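Local coordinates for uncharacterized protein (Methanothermobacter thermautotrophicus, PDB 1IHN), which is of unknown function, belongs to the DUF498/DUF598 family and adopts a novel tertiary fold, at residues V25-S30 and L58-E63; E37-K42 and E51-E56. All coordinates share one frame; numbering follows the deposited sequence.

Contact 1 (V25-S30 and L58-E63); sequences VHVDGS and LEEKPE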
ATOM      1  N   VAL A  25      -4.047   1.850   3.175  1.00 30.72           N
ATOM      2  CA  VAL A  25      -5.369   2.336   2.808  1.00 30.79           C
ATOM      3  C   VAL A  25      -6.348   1.173   3.011  1.00 29.31           C
ATOM      4  O   VAL A  25      -6.243   0.127   2.366  1.00 25.70           O
ATOM      5  CB  VAL A  25      -5.405   2.826   1.340  1.00 31.34           C
ATOM      6  CG1 VAL A  25      -6.803   3.304   0.982  1.00 24.09           C
ATOM      7  CG2 VAL A  25      -4.417   3.970   1.157  1.00 33.02           C
ATOM      8  N   HIS A  26      -7.283   1.364   3.934  1.00 26.25           N
ATOM      9  CA  HIS A  26      -8.275   0.353   4.267  1.00 21.89           C
ATOM     10  C   HIS A  26      -9.452   0.337   3.284  1.00 25.14           C
ATOM     11  O   HIS A  26      -9.695   1.307   2.567  1.00 25.55           O
ATOM     12  CB  HIS A  26      -8.751   0.599   5.700  1.00 21.29           C
ATOM     13  CG  HIS A  26      -7.646   0.527   6.711  1.00 18.57           C
ATOM     14  ND1 HIS A  26      -7.284  -0.647   7.336  1.00 18.71           N
ATOM     15  CD2 HIS A  26      -6.762   1.463   7.134  1.00 27.10           C
ATOM     16  CE1 HIS A  26      -6.225  -0.434   8.095  1.00 24.62           C
ATOM     17  NE2 HIS A  26      -5.886   0.839   7.990  1.00 22.37           N
ATOM     18  N   VAL A  27     -10.175  -0.776   3.257  1.00 25.78           N
ATOM     19  CA  VAL A  27     -11.312  -0.941   2.359  1.00 31.37           C
ATOM     20  C   VAL A  27     -12.329   0.193   2.438  1.00 32.46           C
ATOM     21  O   VAL A  27     -12.891   0.598   1.421  1.00 33.95           O
ATOM     22  CB  VAL A  27     -12.030  -2.281   2.640  1.00 40.63           C
ATOM     23  CG1 VAL A  27     -13.368  -2.332   1.915  1.00 44.98           C
ATOM     24  CG2 VAL A  27     -11.145  -3.437   2.189  1.00 37.48           C
ATOM     25  N   ASP A  28     -12.556   0.713   3.638  1.00 31.08           N
ATOM     26  CA  ASP A  28     -13.522   1.791   3.834  1.00 34.71           C
ATOM     27  C   ASP A  28     -13.000   3.207   3.556  1.00 37.71           C
ATOM     28  O   ASP A  28     -13.721   4.186   3.761  1.00 37.33           O
ATOM     29  CB  ASP A  28     -14.069   1.732   5.263  1.00 39.60           C
ATOM     30  CG  ASP A  28     -12.977   1.847   6.309  1.00 44.25           C
ATOM     31  OD1 ASP A  28     -11.821   2.149   5.937  1.00 37.17           O
ATOM     32  OD2 ASP A  28     -13.277   1.640   7.503  1.00 54.87           O
ATOM     33  N   GLY A  29     -11.753   3.325   3.107  1.00 35.48           N
ATOM     34  CA  GLY A  29     -11.212   4.644   2.819  1.00 27.78           C
ATOM     35  C   GLY A  29     -10.335   5.209   3.922  1.00 32.72           C
ATOM     36  O   GLY A  29      -9.724   6.264   3.753  1.00 26.70           O
ATOM     37  N   SER A  30     -10.276   4.518   5.057  1.00 31.57           N
ATOM     38  CA  SER A  30      -9.454   4.961   6.177  1.00 30.99           C
ATOM     39  C   SER A  30      -7.969   4.805   5.864  1.00 30.82           C
ATOM     40  O   SER A  30      -7.577   4.011   5.010  1.00 27.39           O
ATOM     41  CB  SER A  30      -9.785   4.159   7.439  1.00 29.02           C
ATOM     42  OG  SER A  30     -11.083   4.457   7.915  1.00 36.47           O
ATOM     43  N   LEU A  58      -6.559  -8.416   5.659  1.00 45.79           N
ATOM     44  CA  LEU A  58      -7.300  -9.639   5.374  1.00 49.87           C
ATOM     45  C   LEU A  58      -8.622  -9.709   6.131  1.00 50.41           C
ATOM     46  O   LEU A  58      -9.560 -10.386   5.705  1.00 49.63           O
ATOM     47  CB  LEU A  58      -6.439 -10.858   5.722  1.00 52.12           C
ATOM     48  CG  LEU A  58      -5.094 -10.950   4.997  1.00 55.73           C
ATOM     49  CD1 LEU A  58      -4.313 -12.145   5.515  1.00 55.04           C
ATOM     50  CD2 LEU A  58      -5.323 -11.067   3.497  1.00 57.34           C
ATOM     51  N   GLU A  59      -8.694  -8.998   7.250  1.00 51.22           N
ATOM     52  CA  GLU A  59      -9.895  -8.978   8.079  1.00 51.77           C
ATOM     53  C   GLU A  59     -11.020  -8.187   7.409  1.00 48.39           C
ATOM     54  O   GLU A  59     -12.202  -8.476   7.598  1.00 46.14           O
ATOM     55  CB  GLU A  59      -9.561  -8.350   9.434  1.00 58.82           C
ATOM     56  CG  GLU A  59      -8.295  -8.908  10.067  1.00 68.77           C
ATOM     57  CD  GLU A  59      -7.813  -8.079  11.244  1.00 80.24           C
ATOM     58  OE1 GLU A  59      -7.541  -6.873  11.049  1.00 85.01           O
ATOM     59  OE2 GLU A  59      -7.701  -8.629  12.360  1.00 85.07           O
ATOM     60  N   GLU A  60     -10.641  -7.182   6.629  1.00 45.16           N
ATOM     61  CA  GLU A  60     -11.603  -6.341   5.932  1.00 43.59           C
ATOM     62  C   GLU A  60     -12.161  -7.046   4.702  1.00 44.18           C
ATOM     63  O   GLU A  60     -13.012  -6.502   3.997  1.00 39.54           O
ATOM     64  CB  GLU A  60     -10.931  -5.031   5.523  1.00 40.32           C
ATOM     65  CG  GLU A  60     -10.686  -4.086   6.686  1.00 37.89           C
ATOM     66  CD  GLU A  60      -9.607  -3.059   6.394  1.00 38.39           C
ATOM     67  OE1 GLU A  60      -9.622  -2.457   5.298  1.00 39.61           O
ATOM     68  OE2 GLU A  60      -8.745  -2.853   7.272  1.00 41.43           O
ATOM     69  N   LYS A  61     -11.673  -8.259   4.456  1.00 43.81           N
ATOM     70  CA  LYS A  61     -12.103  -9.064   3.319  1.00 46.89           C
ATOM     71  C   LYS A  61     -12.159  -8.297   2.003  1.00 47.68           C
ATOM     72  O   LYS A  61     -13.229  -8.124   1.416  1.00 47.89           O
ATOM     73  CB  LYS A  61     -13.462  -9.703   3.611  1.00 51.79           C
ATOM     74  CG  LYS A  61     -13.357 -10.996   4.414  1.00 60.76           C
ATOM     75  CD  LYS A  61     -14.713 -11.471   4.903  1.00 68.20           C
ATOM     76  CE  LYS A  61     -15.282 -10.525   5.952  1.00 72.94           C
ATOM     77  NZ  LYS A  61     -16.579 -11.010   6.502  1.00 76.18           N
ATOM     78  N   PRO A  62     -10.999  -7.820   1.527  1.00 43.93           N
ATOM     79  CA  PRO A  62     -10.937  -7.075   0.269  1.00 41.14           C
ATOM     80  C   PRO A  62     -10.920  -8.032  -0.919  1.00 41.15           C
ATOM     81  O   PRO A  62     -10.557  -9.197  -0.779  1.00 36.27           O
ATOM     82  CB  PRO A  62      -9.634  -6.295   0.401  1.00 43.31           C
ATOM     83  CG  PRO A  62      -8.763  -7.254   1.155  1.00 41.92           C
ATOM     84  CD  PRO A  62      -9.697  -7.793   2.221  1.00 40.89           C
ATOM     85  N   GLU A  63     -11.318  -7.534  -2.084  1.00 43.14           N
ATOM     86  CA  GLU A  63     -11.338  -8.340  -3.299  1.00 44.42           C
ATOM     87  C   GLU A  63      -9.990  -8.191  -3.992  1.00 44.53           C
ATOM     88  O   GLU A  63      -9.677  -8.910  -4.943  1.00 45.11           O
ATOM     89  CB  GLU A  63     -12.442  -7.854  -4.241  1.00 48.03           C
ATOM     90  CG  GLU A  63     -13.835  -7.877  -3.644  1.00 54.38           C
ATOM     91  CD  GLU A  63     -14.835  -7.116  -4.491  1.00 55.73           C
ATOM     92  OE1 GLU A  63     -14.623  -5.905  -4.709  1.00 58.58           O
ATOM     93  OE2 GLU A  63     -15.828  -7.723  -4.939  1.00 64.76           O
TER
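A polar loop-to-loop contact joins the loop of a beta hairpin, the type I turn H26-G29 between antiparallel strands 23-25 and 31-33 of the mixed sheet, to the turn that leads from helix 52-58 into strand 64-68. The carboxylate of E60 carries most of it, gripping the side chain of one residue and the backbone of the next. E60 OE2 accepts from H26 ND1 at 2.6 Å, on its syn side and close to the plane of the imidazole, in a nearly straight His-carboxylate hydrogen bond (168°). E60 OE1 takes the backbone N-H of V27, N to OE1 2.7 Å, nearly in line with its own C-O bond. The carboxylate gets this far because the E60 chain runs extended beyond CG (chi2 159°). H26 is held from its other nitrogen too, NE2 bonding to T32, which should fix the rotation of the ring. With an alanine here in place of E60, H26 ND1 and the V27 amide are likely to lose their acceptor, leaving the ring held from NE2 alone. Beside this pair, D28 OD1 accepts from S30 N in an Asx turn. V27 also packs: its CG2 lies 3.7 Å from P62 CB and as far from E60 CB.

Contact 2 (E37-K42 and E51-E56); sequences EISRRK and EEELEE
I38 lays its CG2 methyl against the aliphatic part of E52, 3.5 Å from CB, while I38 CB lies 4.1 Å from CG of E53. The branch gets there because CG2 stands anti to the backbone N, with CG1 beside that N. Polar links lie beside this apolar contact. The hydroxyl of S39 gives a short hydrogen bond, OG to E53 OE2 at 2.6 Å, using the anti lone pair of that oxygen. S39 OG also bonds to the backbone N of A50, and the other oxygen of E53, OE1, forms a salt bridge with R34, so this buried carboxylate is held at both oxygens, and the nearby arginine would be expected to stabilise its negative charge. At the exposed margin K42 stretches out fully and its ammonium meets E52 in a salt bridge, NZ to OE1 at 3.2 Å, on the syn side but 30° out of the carboxylate plane. E52 turns its carboxylate to K42 through a bend at chi2 (95°), and K42 CD passes 3.4 Å from E52 OE2. Helical segments 37-42 and 52-56 run roughly antiparallel (156°), their axes approaching to 10.1 Å, and L54 of the second packs on I65 and I67 of strand 64-68.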
ATOM      1  N   GLU A  37       7.487  -1.859  11.893  1.00 30.22           N
ATOM      2  CA  GLU A  37       8.099  -2.648  12.968  1.00 30.16           C
ATOM      3  C   GLU A  37       7.896  -4.144  12.771  1.00 28.01           C
ATOM      4  O   GLU A  37       8.762  -4.947  13.120  1.00 29.01           O
ATOM      5  CB  GLU A  37       7.523  -2.258  14.338  1.00 34.62           C
ATOM      6  CG  GLU A  37       7.029  -0.828  14.450  1.00 48.29           C
ATOM      7  CD  GLU A  37       5.696  -0.615  13.748  1.00 55.22           C
ATOM      8  OE1 GLU A  37       4.725  -1.323  14.090  1.00 57.15           O
ATOM      9  OE2 GLU A  37       5.621   0.260  12.858  1.00 60.39           O
ATOM     10  N   ILE A  38       6.745  -4.520  12.226  1.00 25.57           N
ATOM     11  CA  ILE A  38       6.459  -5.926  11.997  1.00 27.03           C
ATOM     12  C   ILE A  38       7.576  -6.559  11.172  1.00 26.14           C
ATOM     13  O   ILE A  38       8.126  -7.593  11.542  1.00 27.55           O
ATOM     14  CB  ILE A  38       5.115  -6.101  11.262  1.00 26.47           C
ATOM     15  CG1 ILE A  38       3.978  -5.617  12.164  1.00 32.58           C
ATOM     16  CG2 ILE A  38       4.910  -7.557  10.873  1.00 26.31           C
ATOM     17  CD1 ILE A  38       2.588  -5.749  11.549  1.00 34.63           C
ATOM     18  N   SER A  39       7.919  -5.917  10.066  1.00 23.59           N
ATOM     19  CA  SER A  39       8.961  -6.418   9.191  1.00 29.15           C
ATOM     20  C   SER A  39      10.366  -6.211   9.745  1.00 28.49           C
ATOM     21  O   SER A  39      11.248  -7.038   9.531  1.00 25.69           O
ATOM     22  CB  SER A  39       8.832  -5.761   7.816  1.00 24.21           C
ATOM     23  OG  SER A  39       7.596  -6.124   7.229  1.00 31.29           O
ATOM     24  N   ARG A  40      10.583  -5.110  10.453  1.00 27.12           N
ATOM     25  CA  ARG A  40      11.903  -4.857  11.013  1.00 31.73           C
ATOM     26  C   ARG A  40      12.237  -5.929  12.047  1.00 32.02           C
ATOM     27  O   ARG A  40      13.380  -6.380  12.150  1.00 30.32           O
ATOM     28  CB  ARG A  40      11.956  -3.484  11.669  1.00 34.43           C
ATOM     29  CG  ARG A  40      13.329  -3.121  12.199  1.00 40.92           C
ATOM     30  CD  ARG A  40      13.214  -2.105  13.317  1.00 47.73           C
ATOM     31  NE  ARG A  40      12.469  -2.643  14.454  1.00 53.18           N
ATOM     32  CZ  ARG A  40      11.460  -2.015  15.050  1.00 53.02           C
ATOM     33  NH1 ARG A  40      11.071  -0.821  14.616  1.00 49.17           N
ATOM     34  NH2 ARG A  40      10.846  -2.575  16.087  1.00 48.33           N
ATOM     35  N   ARG A  41      11.230  -6.340  12.808  1.00 32.48           N
ATOM     36  CA  ARG A  41      11.420  -7.359  13.834  1.00 32.67           C
ATOM     37  C   ARG A  41      11.680  -8.727  13.233  1.00 32.96           C
ATOM     38  O   ARG A  41      12.451  -9.514  13.777  1.00 31.00           O
ATOM     39  CB  ARG A  41      10.192  -7.435  14.740  1.00 34.74           C
ATOM     40  CG  ARG A  41      10.049  -6.253  15.665  1.00 35.54           C
ATOM     41  CD  ARG A  41       8.673  -6.207  16.298  1.00 33.25           C
ATOM     42  NE  ARG A  41       8.579  -5.129  17.277  1.00 40.99           N
ATOM     43  CZ  ARG A  41       7.434  -4.644  17.740  1.00 38.78           C
ATOM     44  NH1 ARG A  41       6.283  -5.143  17.312  1.00 36.14           N
ATOM     45  NH2 ARG A  41       7.440  -3.662  18.629  1.00 46.09           N
ATOM     46  N   LYS A  42      11.038  -9.008  12.106  1.00 32.37           N
ATOM     47  CA  LYS A  42      11.206 -10.297  11.461  1.00 32.58           C
ATOM     48  C   LYS A  42      12.420 -10.415  10.545  1.00 34.70           C
ATOM     49  O   LYS A  42      13.030 -11.481  10.458  1.00 39.34           O
ATOM     50  CB  LYS A  42       9.949 -10.653  10.668  1.00 32.65           C
ATOM     51  CG  LYS A  42      10.025 -12.027  10.015  1.00 36.50           C
ATOM     52  CD  LYS A  42       8.679 -12.446   9.447  1.00 42.70           C
ATOM     53  CE  LYS A  42       8.689 -13.904   9.031  1.00 45.44           C
ATOM     54  NZ  LYS A  42       7.360 -14.325   8.513  1.00 53.59           N
ATOM     55  N   GLU A  51       4.564 -10.894   5.625  1.00 40.80           N
ATOM     56  CA  GLU A  51       3.180 -11.139   5.244  1.00 41.70           C
ATOM     57  C   GLU A  51       2.252 -10.694   6.362  1.00 34.05           C
ATOM     58  O   GLU A  51       1.086 -10.381   6.124  1.00 29.89           O
ATOM     59  CB  GLU A  51       2.937 -12.621   4.935  1.00 48.51           C
ATOM     60  CG  GLU A  51       1.501 -12.888   4.484  1.00 64.19           C
ATOM     61  CD  GLU A  51       1.215 -14.351   4.211  1.00 71.31           C
ATOM     62  OE1 GLU A  51       1.425 -15.182   5.122  1.00 71.82           O
ATOM     63  OE2 GLU A  51       0.770 -14.666   3.085  1.00 73.59           O
ATOM     64  N   GLU A  52       2.774 -10.665   7.584  1.00 31.06           N
ATOM     65  CA  GLU A  52       1.981 -10.244   8.730  1.00 33.81           C
ATOM     66  C   GLU A  52       1.455  -8.822   8.520  1.00 31.58           C
ATOM     67  O   GLU A  52       0.428  -8.446   9.084  1.00 36.17           O
ATOM     68  CB  GLU A  52       2.812 -10.288  10.018  1.00 37.87           C
ATOM     69  CG  GLU A  52       3.295 -11.668  10.436  1.00 52.30           C
ATOM     70  CD  GLU A  52       4.703 -11.976   9.958  1.00 53.91           C
ATOM     71  OE1 GLU A  52       4.888 -12.247   8.750  1.00 47.59           O
ATOM     72  OE2 GLU A  52       5.630 -11.941  10.801  1.00 55.69           O
ATOM     73  N   GLU A  53       2.159  -8.024   7.722  1.00 30.12           N
ATOM     74  CA  GLU A  53       1.716  -6.657   7.462  1.00 34.84           C
ATOM     75  C   GLU A  53       0.355  -6.622   6.767  1.00 33.50           C
ATOM     76  O   GLU A  53      -0.394  -5.657   6.913  1.00 32.93           O
ATOM     77  CB  GLU A  53       2.750  -5.889   6.622  1.00 30.25           C
ATOM     78  CG  GLU A  53       3.907  -5.330   7.440  1.00 32.23           C
ATOM     79  CD  GLU A  53       4.659  -4.205   6.739  1.00 37.01           C
ATOM     80  OE1 GLU A  53       4.013  -3.225   6.308  1.00 33.95           O
ATOM     81  OE2 GLU A  53       5.899  -4.291   6.629  1.00 35.00           O
ATOM     82  N   LEU A  54       0.037  -7.678   6.022  1.00 35.72           N
ATOM     83  CA  LEU A  54      -1.240  -7.774   5.306  1.00 38.13           C
ATOM     84  C   LEU A  54      -2.371  -8.274   6.204  1.00 43.37           C
ATOM     85  O   LEU A  54      -3.551  -8.079   5.899  1.00 42.66           O
ATOM     86  CB  LEU A  54      -1.116  -8.737   4.125  1.00 41.80           C
ATOM     87  CG  LEU A  54      -0.113  -8.441   3.010  1.00 46.69           C
ATOM     88  CD1 LEU A  54      -0.082  -9.620   2.052  1.00 44.98           C
ATOM     89  CD2 LEU A  54      -0.498  -7.164   2.276  1.00 48.50           C
ATOM     90  N   GLU A  55      -2.005  -8.927   7.301  1.00 45.87           N
ATOM     91  CA  GLU A  55      -2.974  -9.490   8.233  1.00 47.93           C
ATOM     92  C   GLU A  55      -4.099  -8.532   8.628  1.00 48.31           C
ATOM     93  O   GLU A  55      -5.267  -8.931   8.667  1.00 45.69           O
ATOM     94  CB  GLU A  55      -2.256 -10.008   9.486  1.00 52.10           C
ATOM     95  CG  GLU A  55      -3.140 -10.846  10.408  1.00 73.38           C
ATOM     96  CD  GLU A  55      -2.340 -11.652  11.425  1.00 81.09           C
ATOM     97  OE1 GLU A  55      -1.556 -11.050  12.189  1.00 86.59           O
ATOM     98  OE2 GLU A  55      -2.501 -12.892  11.463  1.00 81.40           O
ATOM     99  N   GLU A  56      -3.765  -7.276   8.913  1.00 43.56           N
ATOM    100  CA  GLU A  56      -4.793  -6.322   9.305  1.00 43.35           C
ATOM    101  C   GLU A  56      -5.768  -6.045   8.163  1.00 41.01           C
ATOM    102  O   GLU A  56      -6.907  -5.656   8.395  1.00 43.32           O
ATOM    103  CB  GLU A  56      -4.166  -5.007   9.796  1.00 45.32           C
ATOM    104  CG  GLU A  56      -3.517  -4.129   8.727  1.00 44.77           C
ATOM    105  CD  GLU A  56      -3.120  -2.755   9.275  1.00 46.15           C
ATOM    106  OE1 GLU A  56      -3.994  -2.062   9.830  1.00 45.50           O
ATOM    107  OE2 GLU A  56      -1.941  -2.362   9.151  1.00 41.05           O
TER

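How the contacts relate
Helix 52-58 connects the two contacts: contact 2 packs its first turns against helix 36-43, and contact 1 uses the turn that follows its end. Their centres lie about 17 Å apart. In chain order 25-30 comes first, then 37-42, 51-56 and 58-63, so the helix pair falls within the stretch bracketed by contact 1. They also meet directly, H26 CE1 packing 3.3 Å from E56 OE1. Contact 2 thus joins the helices to each other, and contact 1 ties the turn after the second to the hairpin loop at the mixed five-stranded sheet. Strand 23-25 leads into one segment of contact 1 and strand 64-68 follows the other; 105-109 lies between them in the sheet.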